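Local atomic coordinates of acetoin utilization protein (Exiguobacterium sibiricum, PDB entry 2Q04), a protein that probably transfers an acetyl group from acetyl-coenzyme A to a still unidentified acceptor, as other GNAT-family acetyltransferases do. Residues A[99-104]-A[114-119]; A[133-138]-A[158-163]. All blocks are in the same frame, centred on the assembly; numbering follows the deposited sequence.

Contact 1 (A[99-104]-A[114-119]); sequences GAIEVA and KKLLEV. With CA (calcium ion), chain G.
I101, on strand 95-103, rests on L116 and L117 of helix 112-121, and V103 on L116 alone; the axes of 99-103 and 114-119 approach to 10.0 Å, with 136° between their N-to-C directions. At the start of the strand segment the carbonyl oxygen of G99 binds the calcium ion, with G99 O 2.5 Å from the metal, where T134 O and three waters also bind. At I101 the contact proper begins: CG1 stands anti to the backbone N (chi1 -176°) and the chain stays extended, which carries CD1 out to the helix, 4.1 Å from L117 CG. These two side chains cross at about a right angle. I101 CG1 also lies 4.2 Å from L116 CD2, but here the side chains run past each other in opposite directions. E102 points away toward F42 and L39, and its carboxylate is held by A41 N. V103 returns to the helix-facing side, where V103 CG2 meets L116 CD2 at 4.2 Å, so that this one leucine methyl serves both strand residues. Strand and helix are the first two elements of the beta-alpha-beta unit that continues into strand 130-135; in GNAT enzymes the turn opening this helix commonly grips the coenzyme A pyrophosphate. With only branched aliphatic groups meeting, the helix rests on the strand through apolar contact, without directional bonds between the two segments.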
ATOM      1  N   GLY A  99       1.687  -0.774  -3.065  1.00 58.20           N
ATOM      2  CA  GLY A  99       2.970  -1.443  -2.888  1.00 58.52           C
ATOM      3  C   GLY A  99       3.232  -1.793  -1.452  1.00 59.00           C
ATOM      4  O   GLY A  99       3.304  -2.964  -1.095  1.00 57.63           O
ATOM      5  N   ALA A 100       3.328  -0.766  -0.608  1.00 60.29           N
ATOM      6  CA  ALA A 100       3.617  -0.963   0.796  1.00 59.44           C
ATOM      7  C   ALA A 100       3.059   0.171   1.657  1.00 59.32           C
ATOM      8  O   ALA A 100       2.625   1.209   1.149  1.00 58.58           O
ATOM      9  CB  ALA A 100       5.119  -1.097   1.006  1.00 58.60           C
ATOM     10  N   ILE A 101       3.046  -0.067   2.962  1.00 59.63           N
ATOM     11  CA  ILE A 101       2.600   0.905   3.938  1.00 59.05           C
ATOM     12  C   ILE A 101       3.379   0.660   5.207  1.00 58.52           C
ATOM     13  O   ILE A 101       3.352  -0.428   5.750  1.00 58.62           O
ATOM     14  CB  ILE A 101       1.083   0.779   4.215  1.00 58.85           C
ATOM     15  CG1 ILE A 101       0.611   1.875   5.169  1.00 61.24           C
ATOM     16  CG2 ILE A 101       0.746  -0.576   4.779  1.00 60.15           C
ATOM     17  CD1 ILE A 101      -0.888   1.967   5.276  1.00 59.60           C
ATOM     18  N   GLU A 102       4.149   1.647   5.623  1.00 58.75           N
ATOM     19  CA  GLU A 102       5.020   1.485   6.767  1.00 59.36           C
ATOM     20  C   GLU A 102       4.945   2.702   7.686  1.00 58.03           C
ATOM     21  O   GLU A 102       4.767   3.812   7.234  1.00 57.65           O
ATOM     22  CB  GLU A 102       6.468   1.249   6.298  1.00 59.91           C
ATOM     23  CG  GLU A 102       7.382   0.683   7.373  1.00 61.46           C
ATOM     24  CD  GLU A 102       8.798   0.380   6.860  1.00 60.85           C
ATOM     25  OE1 GLU A 102       9.047   0.523   5.627  1.00 51.94           O
ATOM     26  OE2 GLU A 102       9.660  -0.006   7.696  1.00 62.22           O
ATOM     27  N   VAL A 103       5.048   2.455   8.986  1.00 57.41           N
ATOM     28  CA  VAL A 103       4.946   3.503   9.992  1.00 57.15           C
ATOM     29  C   VAL A 103       5.929   3.216  11.120  1.00 57.02           C
ATOM     30  O   VAL A 103       5.951   2.110  11.656  1.00 56.73           O
ATOM     31  CB  VAL A 103       3.519   3.557  10.589  1.00 56.92           C
ATOM     32  CG1 VAL A 103       3.447   4.588  11.722  1.00 57.77           C
ATOM     33  CG2 VAL A 103       2.487   3.862   9.495  1.00 57.29           C
ATOM     34  N   ALA A 104       6.736   4.217  11.485  1.00 56.59           N
ATOM     35  CA  ALA A 104       7.720   4.055  12.563  1.00 57.18           C
ATOM     36  C   ALA A 104       7.070   3.436  13.803  1.00 57.27           C
ATOM     37  O   ALA A 104       5.952   3.786  14.166  1.00 57.61           O
ATOM     38  CB  ALA A 104       8.354   5.394  12.910  1.00 57.30           C
ATOM     39  N   LYS A 114      -4.552   3.889   9.105  1.00 57.25           N
ATOM     40  CA  LYS A 114      -5.940   4.175   8.728  1.00 58.20           C
ATOM     41  C   LYS A 114      -6.044   5.486   7.952  1.00 58.47           C
ATOM     42  O   LYS A 114      -6.644   5.530   6.879  1.00 59.48           O
ATOM     43  CB  LYS A 114      -6.843   4.246   9.987  1.00 58.83           C
ATOM     44  CG  LYS A 114      -7.161   2.885  10.627  1.00 60.36           C
ATOM     45  N   LYS A 115      -5.456   6.552   8.499  1.00 58.15           N
ATOM     46  CA  LYS A 115      -5.521   7.881   7.869  1.00 58.08           C
ATOM     47  C   LYS A 115      -4.717   7.948   6.610  1.00 57.20           C
ATOM     48  O   LYS A 115      -5.078   8.638   5.674  1.00 57.83           O
ATOM     49  CB  LYS A 115      -5.038   8.961   8.829  1.00 57.97           C
ATOM     50  CG  LYS A 115      -6.125   9.582   9.640  1.00 61.59           C
ATOM     51  CD  LYS A 115      -6.943  10.577   8.818  1.00 61.27           C
ATOM     52  CE  LYS A 115      -7.968  11.288   9.681  1.00 63.03           C
ATOM     53  NZ  LYS A 115      -8.650  12.377   8.952  1.00 66.03           N
ATOM     54  N   LEU A 116      -3.565   7.326   6.630  1.00 56.99           N
ATOM     55  CA  LEU A 116      -2.740   7.232   5.454  1.00 56.97           C
ATOM     56  C   LEU A 116      -3.591   6.696   4.296  1.00 57.47           C
ATOM     57  O   LEU A 116      -3.555   7.234   3.187  1.00 57.40           O
ATOM     58  CB  LEU A 116      -1.569   6.289   5.726  1.00 56.78           C
ATOM     59  CG  LEU A 116      -0.153   6.737   5.381  1.00 56.20           C
ATOM     60  CD1 LEU A 116       0.067   8.159   5.645  1.00 56.12           C
ATOM     61  CD2 LEU A 116       0.837   5.896   6.185  1.00 57.84           C
ATOM     62  N   LEU A 117      -4.402   5.670   4.580  1.00 57.69           N
ATOM     63  CA  LEU A 117      -5.271   5.070   3.563  1.00 58.47           C
ATOM     64  C   LEU A 117      -6.449   5.984   3.217  1.00 59.52           C
ATOM     65  O   LEU A 117      -6.849   6.067   2.056  1.00 59.79           O
ATOM     66  CB  LEU A 117      -5.794   3.699   4.028  1.00 59.86           C
ATOM     67  CG  LEU A 117      -4.766   2.544   4.133  1.00 58.07           C
ATOM     68  CD1 LEU A 117      -5.408   1.322   4.794  1.00 58.50           C
ATOM     69  CD2 LEU A 117      -4.199   2.181   2.773  1.00 58.13           C
ATOM     70  N   GLU A 118      -7.008   6.660   4.229  1.00 59.51           N
ATOM     71  CA  GLU A 118      -8.126   7.601   4.008  1.00 59.98           C
ATOM     72  C   GLU A 118      -7.741   8.695   3.016  1.00 59.30           C
ATOM     73  O   GLU A 118      -8.454   8.948   2.055  1.00 60.04           O
ATOM     74  CB  GLU A 118      -8.561   8.257   5.326  1.00 60.12           C
ATOM     75  CG  GLU A 118      -9.465   7.403   6.201  1.00 61.90           C
ATOM     76  CD  GLU A 118      -9.909   8.136   7.482  1.00 62.78           C
ATOM     77  OE1 GLU A 118     -10.112   9.381   7.428  1.00 64.71           O
ATOM     78  OE2 GLU A 118     -10.062   7.467   8.530  1.00 69.96           O
ATOM     79  N   VAL A 119      -6.626   9.361   3.286  1.00 58.52           N
ATOM     80  CA  VAL A 119      -6.159  10.456   2.449  1.00 57.97           C
ATOM     81  C   VAL A 119      -5.814   9.962   1.040  1.00 57.94           C
ATOM     82  O   VAL A 119      -5.973  10.692   0.058  1.00 57.58           O
ATOM     83  CB  VAL A 119      -4.921  11.149   3.082  1.00 57.98           C
ATOM     84  CG1 VAL A 119      -4.342  12.204   2.134  1.00 57.10           C
ATOM     85  CG2 VAL A 119      -5.296  11.776   4.410  1.00 58.87           C
TER
HETATM   86 CA    CA G 211       3.054  -5.292  -0.349  1.00 48.61          CA
HETATM   87  O   HOH W   1       1.411  -5.105  -2.419  1.00 40.53           O
HETATM   88  O   HOH W   2       1.168  -4.310   0.840  1.00 30.05           O
HETATM   89  O   HOH W   3       5.345  -6.411  -1.301  1.00 39.98           O

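Contact 2 (A[133-138]-A[158-163]); sequences TTEYYW and KMMNHG. With CA (calcium ion), chain G; EDO (1,2-ethanediol), chain J.
Water 2 is gripped by three partners beside T133 and E135, the two side chains that reach M160: it donates to T133 OG1 and to E135 OE2, each 2.7 Å from its oxygen, and binds the calcium ion at 2.4 Å. T133 OG1 is also hydrogen-bonded to L98 O. The E135 chain bends at chi2 (-73°), which brings the carboxylate back beside water 2 and the M160 methyl; its other oxygen, OE1, accepts from W140 NE1 and from a 1,2-ethanediol probably left by crystallisation. M160, a selenomethionine, folds at chi2 too but straightens beyond it, sending its CE methyl to 3.3 Å from E135 OE2 and 4.2 Å from T133 CG2. The carboxylate is thus buried with an apolar neighbour and polar partners on both oxygens. Replacing E135 by alanine would probably leave W140 NE1 without its acceptor, loosen water 2 and open a gap beside the M160 methyl. T134 points away from the helix, but T134 O binds the calcium at 2.5 Å and T134 N donates to water 1. Helix 149-162 packing on strand 130-135, with the ion between that strand and strand 95-103, is consistent with the GNAT fold, whose neighbouring parallel strands part to form the acetyl-coenzyme A cleft.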
ATOM      1  N   THR A 133      -3.219  -5.579  -3.145  1.00 56.59           N
ATOM      2  CA  THR A 133      -2.024  -5.493  -2.307  1.00 56.97           C
ATOM      3  C   THR A 133      -1.666  -6.875  -1.770  1.00 56.40           C
ATOM      4  O   THR A 133      -2.538  -7.728  -1.598  1.00 56.30           O
ATOM      5  CB  THR A 133      -2.230  -4.469  -1.085  1.00 56.24           C
ATOM      6  OG1 THR A 133      -0.971  -3.927  -0.689  1.00 57.69           O
ATOM      7  CG2 THR A 133      -2.869  -5.140   0.092  1.00 56.81           C
ATOM      8  N   THR A 134      -0.382  -7.093  -1.536  1.00 56.27           N
ATOM      9  CA  THR A 134       0.104  -8.350  -0.999  1.00 57.08           C
ATOM     10  C   THR A 134       0.855  -8.097   0.282  1.00 57.56           C
ATOM     11  O   THR A 134       1.633  -7.149   0.369  1.00 58.67           O
ATOM     12  CB  THR A 134       1.052  -9.021  -1.967  1.00 57.98           C
ATOM     13  OG1 THR A 134       2.085  -8.096  -2.339  1.00 60.82           O
ATOM     14  CG2 THR A 134       0.313  -9.478  -3.208  1.00 58.69           C
ATOM     15  N   GLU A 135       0.625  -8.948   1.283  1.00 58.00           N
ATOM     16  CA  GLU A 135       1.300  -8.826   2.592  1.00 56.83           C
ATOM     17  C   GLU A 135       1.884 -10.179   2.996  1.00 56.67           C
ATOM     18  O   GLU A 135       1.182 -11.175   3.010  1.00 56.81           O
ATOM     19  CB  GLU A 135       0.308  -8.333   3.660  1.00 56.83           C
ATOM     20  CG  GLU A 135      -0.064  -6.830   3.538  1.00 57.54           C
ATOM     21  CD  GLU A 135       1.076  -5.892   3.969  1.00 61.62           C
ATOM     22  OE1 GLU A 135       1.930  -6.328   4.763  1.00 61.46           O
ATOM     23  OE2 GLU A 135       1.111  -4.716   3.510  1.00 61.75           O
ATOM     24  N   TYR A 136       3.185 -10.197   3.302  1.00 55.77           N
ATOM     25  CA  TYR A 136       3.885 -11.413   3.662  1.00 55.32           C
ATOM     26  C   TYR A 136       4.476 -11.292   5.065  1.00 55.27           C
ATOM     27  O   TYR A 136       5.100 -10.282   5.395  1.00 55.23           O
ATOM     28  CB  TYR A 136       5.008 -11.675   2.678  1.00 56.39           C
ATOM     29  CG  TYR A 136       4.580 -11.662   1.236  1.00 56.59           C
ATOM     30  CD1 TYR A 136       4.314 -12.850   0.558  1.00 57.93           C
ATOM     31  CD2 TYR A 136       4.472 -10.471   0.536  1.00 57.24           C
ATOM     32  CE1 TYR A 136       3.941 -12.847  -0.787  1.00 58.99           C
ATOM     33  CE2 TYR A 136       4.088 -10.455  -0.809  1.00 57.91           C
ATOM     34  CZ  TYR A 136       3.832 -11.647  -1.460  1.00 58.60           C
ATOM     35  OH  TYR A 136       3.478 -11.640  -2.781  1.00 60.44           O
ATOM     36  N   TYR A 137       4.377 -12.370   5.849  1.00 54.83           N
ATOM     37  CA  TYR A 137       4.819 -12.353   7.260  1.00 54.66           C
ATOM     38  C   TYR A 137       6.289 -11.891   7.410  1.00 55.12           C
ATOM     39  O   TYR A 137       6.670 -11.323   8.445  1.00 54.61           O
ATOM     40  CB  TYR A 137       4.657 -13.751   7.902  1.00 54.51           C
ATOM     41  CG  TYR A 137       5.885 -14.634   7.734  1.00 55.32           C
ATOM     42  CD1 TYR A 137       7.013 -14.455   8.545  1.00 55.90           C
ATOM     43  CD2 TYR A 137       5.940 -15.611   6.745  1.00 52.73           C
ATOM     44  CE1 TYR A 137       8.149 -15.225   8.377  1.00 56.17           C
ATOM     45  CE2 TYR A 137       7.078 -16.408   6.583  1.00 54.50           C
ATOM     46  CZ  TYR A 137       8.183 -16.193   7.388  1.00 55.40           C
ATOM     47  OH  TYR A 137       9.325 -16.958   7.224  1.00 56.77           O
ATOM     48  N   TRP A 138       7.110 -12.159   6.386  1.00 55.65           N
ATOM     49  CA  TRP A 138       8.573 -11.914   6.474  1.00 55.88           C
ATOM     50  C   TRP A 138       9.005 -10.417   6.327  1.00 55.13           C
ATOM     51  O   TRP A 138      10.202 -10.115   6.316  1.00 54.02           O
ATOM     52  CB  TRP A 138       9.349 -12.812   5.473  1.00 56.69           C
ATOM     53  CG  TRP A 138       8.846 -12.757   4.036  1.00 57.82           C
ATOM     54  CD1 TRP A 138       9.027 -11.744   3.147  1.00 60.60           C
ATOM     55  CD2 TRP A 138       8.145 -13.792   3.325  1.00 57.23           C
ATOM     56  NE1 TRP A 138       8.448 -12.061   1.940  1.00 61.86           N
ATOM     57  CE2 TRP A 138       7.915 -13.323   2.022  1.00 62.03           C
ATOM     58  CE3 TRP A 138       7.670 -15.055   3.676  1.00 60.36           C
ATOM     59  CZ2 TRP A 138       7.228 -14.079   1.060  1.00 61.73           C
ATOM     60  CZ3 TRP A 138       6.983 -15.813   2.713  1.00 59.54           C
ATOM     61  CH2 TRP A 138       6.776 -15.322   1.432  1.00 60.51           C
ATOM     62  N   LYS A 158      -7.715  -5.411   9.363  1.00 57.60           N
ATOM     63  CA  LYS A 158      -8.726  -4.435   9.720  1.00 57.87           C
ATOM     64  C   LYS A 158      -8.284  -3.002   9.348  1.00 57.61           C
ATOM     65  O   LYS A 158      -9.119  -2.167   8.983  1.00 57.78           O
ATOM     66  CB  LYS A 158      -9.081  -4.577  11.202  1.00 58.73           C
ATOM     67  CG  LYS A 158      -9.803  -5.931  11.503  1.00 58.89           C
ATOM     68  CD  LYS A 158      -9.948  -6.224  13.005  1.00 58.57           C
ATOM     69  CE  LYS A 158     -11.218  -5.613  13.595  1.00 60.55           C
ATOM     70  NZ  LYS A 158     -11.577  -6.244  14.914  1.00 56.69           N
HETATM   71  N   MSE A 159      -6.970  -2.755   9.363  1.00 56.82           N
HETATM   72  CA  MSE A 159      -6.437  -1.494   8.896  1.00 55.80           C
HETATM   73  C   MSE A 159      -6.722  -1.339   7.435  1.00 56.45           C
HETATM   74  O   MSE A 159      -7.215  -0.307   6.999  1.00 56.20           O
HETATM   75  CB  MSE A 159      -4.942  -1.425   9.121  1.00 56.11           C
HETATM   76  CG  MSE A 159      -4.349  -0.127   8.658  1.00 56.77           C
HETATM   77 SE   MSE A 159      -2.475  -0.103   8.693  0.75 53.43          SE
HETATM   78  CE  MSE A 159      -2.140  -1.270   7.281  1.00 57.37           C
HETATM   79  N   MSE A 160      -6.369  -2.371   6.661  1.00 57.31           N
HETATM   80  CA  MSE A 160      -6.582  -2.373   5.206  1.00 56.89           C
HETATM   81  C   MSE A 160      -8.084  -2.250   4.865  1.00 56.98           C
HETATM   82  O   MSE A 160      -8.455  -1.597   3.900  1.00 57.15           O
HETATM   83  CB  MSE A 160      -6.012  -3.646   4.598  1.00 56.07           C
HETATM   84  CG  MSE A 160      -4.476  -3.718   4.610  1.00 58.31           C
HETATM   85 SE   MSE A 160      -3.641  -2.308   3.499  0.75 50.34          SE
HETATM   86  CE  MSE A 160      -1.704  -2.972   3.530  1.00 54.73           C
ATOM     87  N   ASN A 161      -8.928  -2.869   5.680  1.00 56.66           N
ATOM     88  CA  ASN A 161     -10.375  -2.784   5.493  1.00 56.47           C
ATOM     89  C   ASN A 161     -10.858  -1.346   5.543  1.00 57.01           C
ATOM     90  O   ASN A 161     -11.716  -0.961   4.781  1.00 57.86           O
ATOM     91  CB  ASN A 161     -11.111  -3.627   6.544  1.00 56.00           C
ATOM     92  CG  ASN A 161     -10.922  -5.159   6.332  1.00 55.33           C
ATOM     93  OD1 ASN A 161     -11.158  -5.950   7.235  1.00 56.85           O
ATOM     94  ND2 ASN A 161     -10.527  -5.550   5.130  1.00 52.65           N
ATOM     95  N   HIS A 162     -10.256  -0.541   6.422  1.00 57.31           N
ATOM     96  CA  HIS A 162     -10.616   0.875   6.534  0.50 56.69           C
ATOM     97  C   HIS A 162     -10.320   1.626   5.227  1.00 57.18           C
ATOM     98  O   HIS A 162     -10.987   2.590   4.906  1.00 57.50           O
ATOM     99  CB  HIS A 162      -9.875   1.547   7.712  0.50 56.50           C
ATOM    100  CG  HIS A 162     -10.498   1.280   9.053  0.50 54.66           C
ATOM    101  ND1 HIS A 162      -9.874   0.528  10.027  0.50 54.67           N
ATOM    102  CD2 HIS A 162     -11.679   1.677   9.584  0.50 53.98           C
ATOM    103  CE1 HIS A 162     -10.647   0.470  11.098  0.50 55.55           C
ATOM    104  NE2 HIS A 162     -11.751   1.154  10.854  0.50 53.29           N
ATOM    105  N   GLY A 163      -9.322   1.162   4.477  1.00 57.67           N
ATOM    106  CA  GLY A 163      -8.983   1.765   3.180  1.00 57.20           C
ATOM    107  C   GLY A 163      -9.822   1.205   2.031  1.00 57.57           C
ATOM    108  O   GLY A 163      -9.658   1.606   0.885  1.00 57.88           O
TER
HETATM  109 CA    CA G 211       3.054  -5.292  -0.349  1.00 48.61          CA
HETATM  110  C1  EDO J 214       4.022  -4.072   7.617  1.00 80.42           C
HETATM  111  O1  EDO J 214       2.677  -4.494   7.300  1.00 76.23           O
HETATM  112  C2  EDO J 214       4.738  -3.603   6.367  1.00 79.86           C
HETATM  113  O2  EDO J 214       6.147  -3.629   6.581  1.00 81.33           O
HETATM  114  O   HOH W   2       1.168  -4.310   0.840  1.00 30.05           O
HETATM  115  O   HOH W   1       1.411  -5.105  -2.419  1.00 40.53           O
HETATM  116  O   HOH W   3       5.345  -6.411  -1.301  1.00 39.98           O

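Both contacts set a helix against the same sheet, on the neighbouring parallel strands 95-103 and 130-135, and their centres are about 10 Å apart. Contact 1 is partly buried and wholly aliphatic; the residues that touch in contact 2 are all buried, yet a carboxylate and a metal-bound water lie there next to a selenomethionine methyl. The strand of contact 1 touches the helix of contact 2 where I101 CG2 meets M160 CE at 3.6 Å, and helices 112-121 and 149-162 meet where L117 CD1 approaches M159 O at 3.3 Å. The calcium site is common to both, and the contacts follow one another along the chain, helix 112-121 leading into strand 130-135.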